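Local coordinates for phenazine biosynthesis protein, PhzF family (Bacillus anthracis, PDB 3EDN) that belongs to the PhzF family of phenazine biosynthesis proteins, with a diaminopimelate epimerase-like fold, and probably acts as an isomerase, as in relatives, at residues Asn14-Gly19 and Thr288-Lys293; His8-Thr13 and Ile262-Arg267; Lys246-Glu251 and Val272-Glu277. All blocks are in the same frame, centred on the assembly; numbering follows the deposited sequence. Where two conformers were deposited one is given.

Overall arrangement
Interactions 1 and 2 touch: their centres lie about 6 Å apart, and strand 282-298 pairs antiparallel with strand 3-11 between them, Lys-293 O sitting 2.8 Å from His-8 N. Interaction 2 then reaches from the end of strand 3-11 to strand 266-273. Interaction 3 uses the far end of that same strand, its centre about 30 Å from interaction 2 and about 32 Å from interaction 1. Nearest atoms remain about 14 Å and 16 Å away respectively, so interaction 3 shares strand 266-273 with interaction 2 without touching it. In the diaminopimelate epimerase-like fold the active site lies between two lobes. The side chain of Phe-12, in interaction 2, comes within about 4 Å of a bound sulfate, which may mark a pocket.

Interaction 1: Asn14-Gly19 and Thr288-Lys293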
ATOM      1  N   ASN A  14     -16.107  23.901  15.104  1.00 12.28           N
ATOM      2  CA  ASN A  14     -17.475  23.418  14.973  0.50 13.74           C
ATOM      3  C   ASN A  14     -18.189  24.099  13.815  1.00 13.83           C
ATOM      4  O   ASN A  14     -19.360  23.825  13.555  1.00 14.27           O
ATOM      5  CB  ASN A  14     -18.263  23.577  16.280  0.50 15.36           C
ATOM      6  CG  ASN A  14     -18.178  24.978  16.843  0.50 16.56           C
ATOM      7  OD1 ASN A  14     -17.755  25.915  16.162  0.50 18.00           O
ATOM      8  ND2 ASN A  14     -18.584  25.130  18.105  0.50 17.84           N
ATOM      9  N   LYS A  15     -17.466  24.941  13.077  1.00 12.50           N
ATOM     10  CA  LYS A  15     -18.064  25.605  11.909  1.00 12.52           C
ATOM     11  C   LYS A  15     -17.317  25.336  10.616  1.00 10.82           C
ATOM     12  O   LYS A  15     -16.103  25.466  10.568  1.00 10.67           O
ATOM     13  CB  LYS A  15     -18.201  27.103  12.167  1.00 14.54           C
ATOM     14  CG  LYS A  15     -19.176  27.390  13.306  1.00 16.70           C
ATOM     15  CD  LYS A  15     -19.667  28.804  13.310  1.00 18.73           C
ATOM     16  CE  LYS A  15     -20.557  29.050  14.522  1.00 18.43           C
ATOM     17  NZ  LYS A  15     -21.891  28.467  14.315  1.00 19.52           N
ATOM     18  N   PRO A  16     -18.044  24.929   9.554  1.00  9.47           N
ATOM     19  CA  PRO A  16     -17.400  24.641   8.266  1.00  9.11           C
ATOM     20  C   PRO A  16     -16.497  25.802   7.823  1.00  9.52           C
ATOM     21  O   PRO A  16     -16.859  26.981   7.994  1.00  9.19           O
ATOM     22  CB  PRO A  16     -18.597  24.488   7.311  1.00 10.67           C
ATOM     23  CG  PRO A  16     -19.739  24.106   8.182  1.00 12.25           C
ATOM     24  CD  PRO A  16     -19.502  24.767   9.493  1.00 10.55           C
ATOM     25  N   ASN A  17     -15.344  25.482   7.280  1.00  9.56           N
ATOM     26  CA  ASN A  17     -14.362  26.427   6.753  1.00 10.36           C
ATOM     27  C   ASN A  17     -13.522  27.128   7.800  1.00 11.37           C
ATOM     28  O   ASN A  17     -12.713  27.872   7.477  1.00 13.10           O
ATOM     29  CB  ASN A  17     -14.971  27.473   5.802  1.00 10.90           C
ATOM     30  CG  ASN A  17     -15.879  26.862   4.739  1.00 11.41           C
ATOM     31  OD1 ASN A  17     -15.430  26.390   3.761  1.00 14.07           O
ATOM     32  ND2 ASN A  17     -17.105  26.873   4.988  1.00  8.10           N
HETATM   33  N   MSE A  18     -13.778  26.853   9.057  1.00 10.25           N
HETATM   34  CA  MSE A  18     -13.103  27.641  10.084  0.50 10.88           C
HETATM   35  C   MSE A  18     -12.011  26.870  10.820  1.00 10.60           C
HETATM   36  O   MSE A  18     -11.461  27.347  11.799  1.00  9.40           O
HETATM   37  CB  MSE A  18     -14.133  28.251  11.040  0.50 11.50           C
HETATM   38  CG  MSE A  18     -15.245  28.974  10.311  0.50 12.98           C
HETATM   39 SE   MSE A  18     -16.187  30.294  11.376  0.50 14.53          SE
HETATM   40  CE  MSE A  18     -15.031  31.839  11.109  0.50 13.80           C
ATOM     41  N   GLY A  19     -11.661  25.690  10.307  1.00  8.43           N
ATOM     42  CA  GLY A  19     -10.637  24.871  10.938  1.00  8.36           C
ATOM     43  C   GLY A  19      -9.514  24.410  10.018  1.00  8.13           C
ATOM     44  O   GLY A  19      -9.225  25.031   8.979  1.00  9.78           O
ATOM     45  N   THR A 288     -12.963  19.019  18.484  1.00  9.98           N
ATOM     46  CA  THR A 288     -14.102  18.571  17.717  1.00  9.77           C
ATOM     47  C   THR A 288     -13.780  18.806  16.243  1.00  8.64           C
ATOM     48  O   THR A 288     -12.667  19.219  15.897  1.00  9.32           O
ATOM     49  CB  THR A 288     -15.429  19.253  18.154  1.00 10.12           C
ATOM     50  OG1 THR A 288     -16.542  18.535  17.588  1.00  9.81           O
ATOM     51  CG2 THR A 288     -15.474  20.710  17.724  1.00 10.02           C
ATOM     52  N   ALA A 289     -14.736  18.506  15.371  1.00  8.42           N
ATOM     53  CA  ALA A 289     -14.552  18.705  13.927  1.00  7.85           C
ATOM     54  C   ALA A 289     -15.917  18.884  13.296  1.00  8.21           C
ATOM     55  O   ALA A 289     -16.953  18.758  13.957  1.00  9.11           O
ATOM     56  CB  ALA A 289     -13.823  17.515  13.296  1.00  9.25           C
ATOM     57  N   VAL A 290     -15.926  19.166  11.998  1.00  7.20           N
ATOM     58  CA  VAL A 290     -17.184  19.433  11.308  1.00  8.72           C
ATOM     59  C   VAL A 290     -17.080  19.047   9.834  1.00  9.40           C
ATOM     60  O   VAL A 290     -16.058  19.282   9.198  1.00  8.69           O
ATOM     61  CB  VAL A 290     -17.615  20.920  11.465  1.00  9.60           C
ATOM     62  CG1 VAL A 290     -16.659  21.848  10.738  1.00 10.32           C
ATOM     63  CG2 VAL A 290     -19.023  21.140  10.976  1.00 11.11           C
ATOM     64  N   TYR A 291     -18.147  18.439   9.316  1.00  8.57           N
ATOM     65  CA  TYR A 291     -18.272  18.146   7.884  1.00  8.71           C
ATOM     66  C   TYR A 291     -18.212  19.436   7.081  1.00  8.36           C
ATOM     67  O   TYR A 291     -18.872  20.422   7.434  1.00  9.19           O
ATOM     68  CB  TYR A 291     -19.636  17.489   7.647  1.00  9.71           C
ATOM     69  CG  TYR A 291     -20.017  17.347   6.185  1.00  9.92           C
ATOM     70  CD1 TYR A 291     -19.632  16.219   5.453  1.00  9.67           C
ATOM     71  CD2 TYR A 291     -20.744  18.335   5.531  1.00 10.96           C
ATOM     72  CE1 TYR A 291     -19.975  16.080   4.113  1.00 11.09           C
ATOM     73  CE2 TYR A 291     -21.081  18.214   4.186  1.00 11.81           C
ATOM     74  CZ  TYR A 291     -20.711  17.065   3.498  1.00  9.64           C
ATOM     75  OH  TYR A 291     -21.047  16.927   2.149  1.00 11.42           O
ATOM     76  N   VAL A 292     -17.438  19.409   5.996  1.00  7.91           N
ATOM     77  CA  VAL A 292     -17.411  20.528   5.068  1.00  8.26           C
ATOM     78  C   VAL A 292     -18.036  20.141   3.717  1.00  8.82           C
ATOM     79  O   VAL A 292     -19.024  20.760   3.272  1.00  8.99           O
ATOM     80  CB  VAL A 292     -16.002  21.120   4.884  1.00  8.57           C
ATOM     81  CG1 VAL A 292     -16.063  22.281   3.913  1.00  9.51           C
ATOM     82  CG2 VAL A 292     -15.456  21.575   6.244  1.00  9.23           C
ATOM     83  N   LYS A 293     -17.464  19.128   3.066  1.00  9.08           N
ATOM     84  CA  LYS A 293     -18.007  18.665   1.789  1.00  9.35           C
ATOM     85  C   LYS A 293     -17.558  17.261   1.447  1.00  9.19           C
ATOM     86  O   LYS A 293     -16.690  16.689   2.116  1.00 10.12           O
ATOM     87  CB  LYS A 293     -17.594  19.608   0.641  1.00  9.62           C
ATOM     88  CG  LYS A 293     -16.089  19.734   0.389  1.00  9.97           C
ATOM     89  CD  LYS A 293     -15.841  20.693  -0.755  1.00 10.13           C
ATOM     90  CE  LYS A 293     -14.361  20.868  -1.026  1.00  9.68           C
ATOM     91  NZ  LYS A 293     -13.765  21.838  -0.046  1.00 10.81           N
TER
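Lys-15 O accepts a hydrogen bond from Met-18 N (a selenomethionine) at 3.1 Å, closing a type II beta turn whose Lys-15 to Pro-16 peptide sits on Val-290 CG1. Pro-16 and Asn-17 occupy the turn's two corners. In this diaminopimelate epimerase-like fold the turn belongs to the loop joining strands 3-11 and 20-25, and it rests on strand 282-298 through apolar contacts, with no hydrogen bond crossing between the segments. Val-290 makes the largest single contribution. Its chi1 of 67° sets CG1 between the backbone N and the carbonyl carbon, with Val-290 CG1 3.6 Å from Pro-16 N. The other branch, Val-290 CG2, touches both Asn-14 O at 3.7 Å and Pro-16 CD at 3.9 Å; the proline ring and the valine cross at about a right angle. Beyond it the ring reaches along the strand, Pro-16 CG standing 3.9 Å from Tyr-291 O. At the other end of the contact Thr-288 directs its methyl to Asn-14, with Thr-288 CG2 4.3 Å from Asn-14 CB, while its hydroxyl bonds to Thr-117 O. Val-292 begins a classic beta bulge, since it and Lys-293 both face His-8 on strand 3-11. From the bulge Val-292 CG2 packs against Pro-16 and lies 4.0 Å from Asn-17 N, while Val-292 CG1 approaches Asn-17 OD1, 4.2 Å away.

Interaction 2: His8-Thr13 and Ile262-Arg267; sequences HYDAFT and IHKDGR
A left-handed backbone conformation at Phe-12 and a Thr-13 rotamer with OG1 trans to its own N (chi1 -167°) bring two oxygens against Asp-265 to Arg-267. The chain turns here out of strand 3-11, and in the diaminopimelate epimerase-like fold this contact joins the loop after that strand to the start of strand 266-273. Phe-12 O accepts from Arg-267 N at 2.8 Å with an N-H...O angle of 163°, and a CA-H...O contact from Gly-266 CA, at 3.2 Å, supplements it. Thr-13 OG1 donates to Asp-265 O at 3.1 Å, approaching from above the carbonyl plane, 40° out of it. On the Asp-265 carboxylate OD1 bonds to Gln-260 NE2 and OD2 forms a salt bridge with Arg-267 NH1 at 3.3 Å; Asp-206 is a second partner of that guanidinium. In the loop before the strand, Lys-264, bent at chi2 and chi3, crosses Asp-10 at about a right angle. Its NZ stays 4.1 Å from Asp-10 OD2, beyond a salt bridge, and bonds to Asn-17 O and Gly-19 O. Asp-10 is held at both oxygens: OD2 takes Gly-19 N, and OD1 receives His-8 NE2 at 2.8 Å from above the carboxylate plane.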
ATOM      1  N   HIS A   8     -14.189  16.105   3.104  1.00  8.20           N
ATOM      2  CA  HIS A   8     -13.453  17.201   3.703  1.00  8.61           C
ATOM      3  C   HIS A   8     -14.141  17.508   5.032  1.00  8.04           C
ATOM      4  O   HIS A   8     -15.321  17.878   5.039  1.00  8.43           O
ATOM      5  CB  HIS A   8     -13.539  18.396   2.761  1.00  8.68           C
ATOM      6  CG  HIS A   8     -13.009  19.677   3.318  1.00 10.25           C
ATOM      7  ND1 HIS A   8     -13.068  20.855   2.605  1.00 10.75           N
ATOM      8  CD2 HIS A   8     -12.413  19.976   4.499  1.00 10.03           C
ATOM      9  CE1 HIS A   8     -12.544  21.831   3.326  1.00 11.63           C
ATOM     10  NE2 HIS A   8     -12.137  21.326   4.477  1.00 10.03           N
ATOM     11  N   TYR A   9     -13.428  17.276   6.146  1.00  8.10           N
ATOM     12  CA  TYR A   9     -13.860  17.734   7.474  1.00  7.99           C
ATOM     13  C   TYR A   9     -12.841  18.749   7.923  1.00  8.06           C
ATOM     14  O   TYR A   9     -11.657  18.614   7.599  1.00  8.81           O
ATOM     15  CB  TYR A   9     -13.891  16.569   8.489  1.00  9.49           C
ATOM     16  CG  TYR A   9     -15.184  15.801   8.456  1.00  8.62           C
ATOM     17  CD1 TYR A   9     -15.542  15.065   7.331  1.00  8.82           C
ATOM     18  CD2 TYR A   9     -16.065  15.821   9.539  1.00  9.22           C
ATOM     19  CE1 TYR A   9     -16.737  14.374   7.282  1.00  9.27           C
ATOM     20  CE2 TYR A   9     -17.266  15.127   9.504  1.00  9.33           C
ATOM     21  CZ  TYR A   9     -17.589  14.394   8.365  1.00  9.95           C
ATOM     22  OH  TYR A   9     -18.785  13.713   8.306  1.00 10.74           O
ATOM     23  N   ASP A  10     -13.292  19.771   8.649  1.00  8.41           N
ATOM     24  CA  ASP A  10     -12.344  20.712   9.264  1.00  8.34           C
ATOM     25  C   ASP A  10     -12.146  20.305  10.709  1.00  8.32           C
ATOM     26  O   ASP A  10     -13.121  20.150  11.443  1.00  8.45           O
ATOM     27  CB  ASP A  10     -12.847  22.156   9.207  1.00  9.01           C
ATOM     28  CG  ASP A  10     -12.409  22.885   7.946  1.00  9.97           C
ATOM     29  OD1 ASP A  10     -11.719  22.290   7.091  1.00 10.03           O
ATOM     30  OD2 ASP A  10     -12.770  24.076   7.849  1.00 11.28           O
ATOM     31  N   ALA A  11     -10.891  20.087  11.099  1.00  8.07           N
ATOM     32  CA  ALA A  11     -10.562  19.731  12.487  1.00  8.40           C
ATOM     33  C   ALA A  11     -10.421  20.966  13.381  1.00  8.67           C
ATOM     34  O   ALA A  11     -10.042  22.059  12.913  1.00  8.51           O
ATOM     35  CB  ALA A  11      -9.278  18.926  12.531  1.00  9.08           C
ATOM     36  N   PHE A  12     -10.698  20.772  14.674  1.00  9.33           N
ATOM     37  CA  PHE A  12     -10.548  21.807  15.715  1.00 10.21           C
ATOM     38  C   PHE A  12     -11.481  23.000  15.513  1.00 10.86           C
ATOM     39  O   PHE A  12     -11.134  24.153  15.820  1.00 12.30           O
ATOM     40  CB  PHE A  12      -9.094  22.284  15.833  1.00 10.45           C
ATOM     41  CG  PHE A  12      -8.102  21.185  16.101  1.00  9.70           C
ATOM     42  CD1 PHE A  12      -8.232  20.370  17.220  1.00 10.18           C
ATOM     43  CD2 PHE A  12      -7.002  21.003  15.274  1.00 10.58           C
ATOM     44  CE1 PHE A  12      -7.299  19.352  17.482  1.00 10.27           C
ATOM     45  CE2 PHE A  12      -6.090  20.002  15.527  1.00 10.41           C
ATOM     46  CZ  PHE A  12      -6.225  19.193  16.635  1.00  9.99           C
ATOM     47  N   THR A  13     -12.670  22.729  14.993  1.00  9.65           N
ATOM     48  CA  THR A  13     -13.700  23.749  14.884  1.00 11.43           C
ATOM     49  C   THR A  13     -15.075  23.096  14.832  1.00 11.48           C
ATOM     50  O   THR A  13     -15.198  21.893  14.559  1.00 11.31           O
ATOM     51  CB  THR A  13     -13.499  24.628  13.623  1.00 10.98           C
ATOM     52  OG1 THR A  13     -14.326  25.789  13.694  1.00 13.27           O
ATOM     53  CG2 THR A  13     -13.860  23.848  12.365  1.00  9.92           C
ATOM     54  N   ILE A 262      -6.542  34.839   9.997  1.00 12.04           N
ATOM     55  CA  ILE A 262      -6.757  34.378   8.622  1.00 12.49           C
ATOM     56  C   ILE A 262      -8.184  33.880   8.420  1.00 12.60           C
ATOM     57  O   ILE A 262      -8.433  32.998   7.588  1.00 14.21           O
ATOM     58  CB  ILE A 262      -5.716  33.327   8.152  1.00 13.64           C
ATOM     59  CG1 ILE A 262      -5.691  32.121   9.079  1.00 13.48           C
ATOM     60  CG2 ILE A 262      -4.333  33.937   8.085  1.00 15.28           C
ATOM     61  CD1 ILE A 262      -4.706  31.078   8.625  1.00 14.77           C
ATOM     62  N   HIS A 263      -9.105  34.456   9.193  1.00 12.23           N
ATOM     63  CA  HIS A 263     -10.551  34.319   8.944  1.00 12.43           C
ATOM     64  C   HIS A 263     -11.111  32.965   9.329  1.00 12.79           C
ATOM     65  O   HIS A 263     -12.140  32.526   8.795  1.00 14.26           O
ATOM     66  CB  HIS A 263     -10.866  34.671   7.493  1.00 14.11           C
ATOM     67  CG  HIS A 263     -10.153  35.904   7.049  1.00 15.56           C
ATOM     68  ND1 HIS A 263      -9.153  35.891   6.099  1.00 17.28           N
ATOM     69  CD2 HIS A 263     -10.226  37.175   7.506  1.00 15.82           C
ATOM     70  CE1 HIS A 263      -8.673  37.117   5.956  1.00 16.38           C
ATOM     71  NE2 HIS A 263      -9.308  37.912   6.795  1.00 17.83           N
ATOM     72  N   LYS A 264     -10.413  32.288  10.238  1.00 12.28           N
ATOM     73  CA  LYS A 264     -10.844  30.997  10.737  1.00 11.79           C
ATOM     74  C   LYS A 264     -11.179  31.124  12.214  1.00 10.39           C
ATOM     75  O   LYS A 264     -11.170  32.231  12.774  1.00 10.47           O
ATOM     76  CB  LYS A 264      -9.736  29.964  10.548  1.00 13.08           C
ATOM     77  CG  LYS A 264      -9.201  29.859   9.128  1.00 17.40           C
ATOM     78  CD  LYS A 264     -10.004  28.885   8.331  1.00 19.67           C
ATOM     79  CE  LYS A 264      -9.095  28.028   7.432  1.00 20.64           C
ATOM     80  NZ  LYS A 264      -9.825  26.820   6.933  1.00 20.51           N
ATOM     81  N   ASP A 265     -11.487  30.004  12.853  1.00 10.87           N
ATOM     82  CA  ASP A 265     -11.769  30.045  14.289  1.00 11.09           C
ATOM     83  C   ASP A 265     -11.560  28.672  14.894  1.00 11.70           C
ATOM     84  O   ASP A 265     -12.514  27.919  15.134  1.00 11.56           O
ATOM     85  CB  ASP A 265     -13.184  30.565  14.589  1.00 12.56           C
ATOM     86  CG  ASP A 265     -13.442  30.685  16.083  1.00 15.02           C
ATOM     87  OD1 ASP A 265     -12.483  30.915  16.843  1.00 15.70           O
ATOM     88  OD2 ASP A 265     -14.602  30.502  16.508  1.00 18.00           O
ATOM     89  N   GLY A 266     -10.293  28.364  15.132  1.00 10.54           N
ATOM     90  CA  GLY A 266      -9.919  27.060  15.636  1.00  9.67           C
ATOM     91  C   GLY A 266      -9.753  27.080  17.138  1.00  9.22           C
ATOM     92  O   GLY A 266      -9.345  28.098  17.718  1.00 10.08           O
ATOM     93  N   ARG A 267     -10.087  25.960  17.758  1.00  8.79           N
ATOM     94  CA  ARG A 267      -9.889  25.792  19.194  0.50  9.90           C
ATOM     95  C   ARG A 267      -9.362  24.394  19.461  1.00  9.84           C
ATOM     96  O   ARG A 267      -9.804  23.418  18.859  1.00 10.48           O
ATOM     97  CB  ARG A 267     -11.180  26.051  19.975  0.50 12.70           C
ATOM     98  CG  ARG A 267     -11.564  27.526  20.036  0.50 14.53           C
ATOM     99  CD  ARG A 267     -12.665  27.797  21.055  0.50 16.30           C
ATOM    100  NE  ARG A 267     -13.931  27.144  20.716  0.50 18.23           N
ATOM    101  CZ  ARG A 267     -14.875  27.680  19.942  0.50 18.47           C
ATOM    102  NH1 ARG A 267     -14.705  28.890  19.419  0.50 18.54           N
ATOM    103  NH2 ARG A 267     -15.998  27.010  19.695  0.50 18.13           N
TER

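Interaction 3: Lys246-Glu251 and Val272-Glu277; sequences KDFDHE and VTKDVE. With SO4 (sulfate ion), chain I.
Val-272 meets Phe-248 at the open end of an antiparallel beta hairpin, formed by strands 251-258 and 266-273 of the diaminopimelate epimerase-like fold; Val-272 CG1 packs 4.0 Å from Phe-248 CZ, and Ala-241 of helix 230-244 touches both side chains. Next comes Thr-273, antiparallel to Glu-251 in a non-hydrogen-bonded pair. Its methyl, Thr-273 CG2, lies 3.5 Å from His-250 O, and the side chains of Thr-273 and His-250 lie side by side, pointing the same way. Lys-274 makes the largest contribution. Its backbone N donates to His-250 O at 2.8 Å, while Lys-274 O sits at the edge of the imidazole, near its plane. With CG between the backbone N and the carbonyl carbon (chi1 59°) and the rest of the chain extended, the lysine reaches back across one face of Phe-248. Lys-274 CE lies 3.7 Å from the Phe-248 ring centroid, a CH-pi contact, and Lys-274 NZ makes a cation-pi contact at 4.2 Å. NZ is fixed in addition by a hydrogen bond to Phe-248 O, 2.8 Å away, so one residue supplies both ring and carbonyl. The adjoining Asp-249 N donates to sulfate O4 at 2.8 Å, nearly straight at 168°; the ion probably comes from the crystallisation liquor. Beyond the lysine the segment folds as an Asx turn, Asp-275 OD2 accepting from Glu-277 N at 2.9 Å and 171°.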
ATOM      1  N   LYS A 246       0.902  27.970  37.328  1.00 26.23           N
ATOM      2  CA  LYS A 246       1.611  26.770  37.779  1.00 27.38           C
ATOM      3  C   LYS A 246       0.932  26.041  38.923  1.00 27.23           C
ATOM      4  O   LYS A 246       1.261  24.887  39.209  1.00 27.33           O
ATOM      5  CB  LYS A 246       3.011  27.128  38.256  1.00 28.63           C
ATOM      6  CG  LYS A 246       3.893  27.761  37.227  1.00 30.03           C
ATOM      7  CD  LYS A 246       5.244  27.944  37.851  1.00 30.47           C
ATOM      8  CE  LYS A 246       5.837  29.278  37.514  1.00 31.47           C
ATOM      9  NZ  LYS A 246       7.107  29.413  38.273  1.00 31.17           N
ATOM     10  N   ASP A 247       0.009  26.724  39.592  1.00 26.98           N
ATOM     11  CA  ASP A 247      -0.568  26.195  40.816  1.00 26.64           C
ATOM     12  C   ASP A 247      -1.805  25.374  40.532  1.00 25.75           C
ATOM     13  O   ASP A 247      -2.926  25.890  40.525  1.00 27.55           O
ATOM     14  CB  ASP A 247      -0.901  27.316  41.797  1.00 27.23           C
ATOM     15  CG  ASP A 247      -1.307  26.789  43.158  0.50 27.39           C
ATOM     16  OD1 ASP A 247      -1.158  25.568  43.393  0.50 27.68           O
ATOM     17  OD2 ASP A 247      -1.776  27.593  43.988  0.50 27.68           O
ATOM     18  N   PHE A 248      -1.599  24.086  40.307  1.00 23.34           N
ATOM     19  CA  PHE A 248      -2.705  23.180  40.136  1.00 21.63           C
ATOM     20  C   PHE A 248      -2.378  21.838  40.756  1.00 21.38           C
ATOM     21  O   PHE A 248      -1.207  21.468  40.926  1.00 21.31           O
ATOM     22  CB  PHE A 248      -3.099  23.050  38.654  1.00 20.73           C
ATOM     23  CG  PHE A 248      -2.127  22.266  37.815  1.00 20.44           C
ATOM     24  CD1 PHE A 248      -2.414  20.969  37.448  1.00 20.23           C
ATOM     25  CD2 PHE A 248      -0.950  22.847  37.350  1.00 20.93           C
ATOM     26  CE1 PHE A 248      -1.542  20.244  36.654  1.00 20.40           C
ATOM     27  CE2 PHE A 248      -0.072  22.132  36.564  1.00 20.91           C
ATOM     28  CZ  PHE A 248      -0.365  20.832  36.210  1.00 20.83           C
ATOM     29  N   ASP A 249      -3.424  21.128  41.139  1.00 21.74           N
ATOM     30  CA  ASP A 249      -3.262  19.795  41.649  1.00 21.41           C
ATOM     31  C   ASP A 249      -3.755  18.796  40.618  1.00 20.60           C
ATOM     32  O   ASP A 249      -4.904  18.887  40.134  1.00 20.14           O
ATOM     33  CB  ASP A 249      -4.007  19.632  42.976  1.00 22.69           C
ATOM     34  CG  ASP A 249      -3.549  20.636  44.021  0.50 23.18           C
ATOM     35  OD1 ASP A 249      -2.325  20.864  44.137  0.50 23.44           O
ATOM     36  OD2 ASP A 249      -4.413  21.196  44.727  0.50 23.88           O
ATOM     37  N   HIS A 250      -2.847  17.890  40.261  1.00 19.85           N
ATOM     38  CA  HIS A 250      -3.132  16.706  39.461  1.00 19.52           C
ATOM     39  C   HIS A 250      -3.445  16.988  37.986  1.00 18.49           C
ATOM     40  O   HIS A 250      -2.809  16.431  37.100  1.00 17.07           O
ATOM     41  CB  HIS A 250      -4.236  15.862  40.127  1.00 21.56           C
ATOM     42  CG  HIS A 250      -4.691  14.692  39.308  1.00 24.08           C
ATOM     43  ND1 HIS A 250      -6.014  14.317  39.224  1.00 25.75           N
ATOM     44  CD2 HIS A 250      -4.002  13.818  38.534  1.00 25.14           C
ATOM     45  CE1 HIS A 250      -6.122  13.262  38.435  1.00 25.70           C
ATOM     46  NE2 HIS A 250      -4.916  12.939  38.003  1.00 25.96           N
ATOM     47  N   GLU A 251      -4.410  17.857  37.728  1.00 15.94           N
ATOM     48  CA  GLU A 251      -4.934  17.977  36.369  1.00 15.52           C
ATOM     49  C   GLU A 251      -5.481  19.368  36.152  1.00 13.82           C
ATOM     50  O   GLU A 251      -6.142  19.938  37.013  1.00 14.24           O
ATOM     51  CB  GLU A 251      -6.060  16.946  36.142  1.00 15.76           C
ATOM     52  CG  GLU A 251      -7.195  17.016  37.200  1.00 17.11           C
ATOM     53  CD  GLU A 251      -8.247  15.916  37.085  0.50 16.96           C
ATOM     54  OE1 GLU A 251      -8.046  14.935  36.340  0.50 17.65           O
ATOM     55  OE2 GLU A 251      -9.291  16.039  37.767  0.50 16.37           O
ATOM     56  N   VAL A 272      -3.408  18.999  30.912  1.00 10.24           N
ATOM     57  CA  VAL A 272      -2.071  18.902  31.486  1.00 10.51           C
ATOM     58  C   VAL A 272      -2.198  18.138  32.792  1.00 12.41           C
ATOM     59  O   VAL A 272      -2.973  18.535  33.664  1.00 12.03           O
ATOM     60  CB  VAL A 272      -1.484  20.282  31.774  1.00 10.48           C
ATOM     61  CG1 VAL A 272      -0.034  20.143  32.239  1.00 12.18           C
ATOM     62  CG2 VAL A 272      -1.556  21.157  30.531  1.00 11.69           C
ATOM     63  N   THR A 273      -1.485  17.021  32.890  1.00 12.66           N
ATOM     64  CA  THR A 273      -1.611  16.144  34.062  1.00 14.41           C
ATOM     65  C   THR A 273      -0.257  15.949  34.717  1.00 15.52           C
ATOM     66  O   THR A 273       0.768  15.822  34.040  1.00 14.46           O
ATOM     67  CB  THR A 273      -2.185  14.780  33.659  1.00 16.17           C
ATOM     68  OG1 THR A 273      -3.500  14.972  33.119  1.00 17.56           O
ATOM     69  CG2 THR A 273      -2.265  13.836  34.861  1.00 17.08           C
ATOM     70  N   LYS A 274      -0.228  15.945  36.042  1.00 16.98           N
ATOM     71  CA  LYS A 274       0.988  15.508  36.699  1.00 19.52           C
ATOM     72  C   LYS A 274       0.688  14.368  37.652  1.00 20.92           C
ATOM     73  O   LYS A 274      -0.366  14.320  38.292  1.00 21.74           O
ATOM     74  CB  LYS A 274       1.732  16.645  37.386  1.00 21.48           C
ATOM     75  CG  LYS A 274       0.955  17.371  38.440  1.00 22.12           C
ATOM     76  CD  LYS A 274       1.679  18.666  38.840  1.00 23.29           C
ATOM     77  CE  LYS A 274       0.718  19.631  39.511  1.00 24.03           C
ATOM     78  NZ  LYS A 274       1.415  20.787  40.144  1.00 24.26           N
ATOM     79  N   ASP A 275       1.613  13.426  37.683  1.00 21.80           N
ATOM     80  CA  ASP A 275       1.504  12.287  38.562  1.00 22.25           C
ATOM     81  C   ASP A 275       2.770  12.261  39.383  1.00 22.30           C
ATOM     82  O   ASP A 275       3.836  12.611  38.882  1.00 22.08           O
ATOM     83  CB  ASP A 275       1.372  11.006  37.742  1.00 23.68           C
ATOM     84  CG  ASP A 275       1.167   9.778  38.610  1.00 24.42           C
ATOM     85  OD1 ASP A 275       0.002   9.337  38.722  1.00 25.87           O
ATOM     86  OD2 ASP A 275       2.158   9.250  39.183  1.00 25.44           O
ATOM     87  N   VAL A 276       2.653  11.828  40.635  1.00 22.08           N
ATOM     88  CA  VAL A 276       3.786  11.811  41.568  1.00 22.08           C
ATOM     89  C   VAL A 276       4.990  10.959  41.108  1.00 22.24           C
ATOM     90  O   VAL A 276       6.125  11.232  41.514  1.00 23.67           O
ATOM     91  CB  VAL A 276       3.311  11.415  43.001  1.00 22.16           C
ATOM     92  CG1 VAL A 276       2.762   9.992  43.028  1.00 21.91           C
ATOM     93  CG2 VAL A 276       4.410  11.618  44.045  1.00 22.91           C
ATOM     94  N   GLU A 277       4.757   9.949  40.266  1.00 22.35           N
ATOM     95  CA  GLU A 277       5.858   9.101  39.755  1.00 22.01           C
ATOM     96  C   GLU A 277       6.386   9.569  38.401  1.00 21.89           C
ATOM     97  O   GLU A 277       7.295   8.948  37.843  1.00 21.84           O
ATOM     98  CB  GLU A 277       5.431   7.632  39.561  1.00 22.02           C
ATOM     99  CG  GLU A 277       5.357   6.737  40.789  1.00 21.21           C
ATOM    100  CD  GLU A 277       3.967   6.710  41.390  0.50 18.78           C
ATOM    101  OE1 GLU A 277       2.953   6.756  40.639  0.50 18.16           O
ATOM    102  OE2 GLU A 277       3.892   6.650  42.624  0.50 16.17           O
TER
HETATM  103  S   SO4 I 306      -6.485  22.691  41.905  0.50 26.87           S
HETATM  104  O1  SO4 I 306      -7.848  22.305  42.251  0.50 26.77           O
HETATM  105  O2  SO4 I 306      -6.438  24.126  41.641  0.50 26.57           O
HETATM  106  O3  SO4 I 306      -5.587  22.372  43.013  0.50 27.36           O
HETATM  107  O4  SO4 I 306      -6.056  21.953  40.723  0.50 26.73           O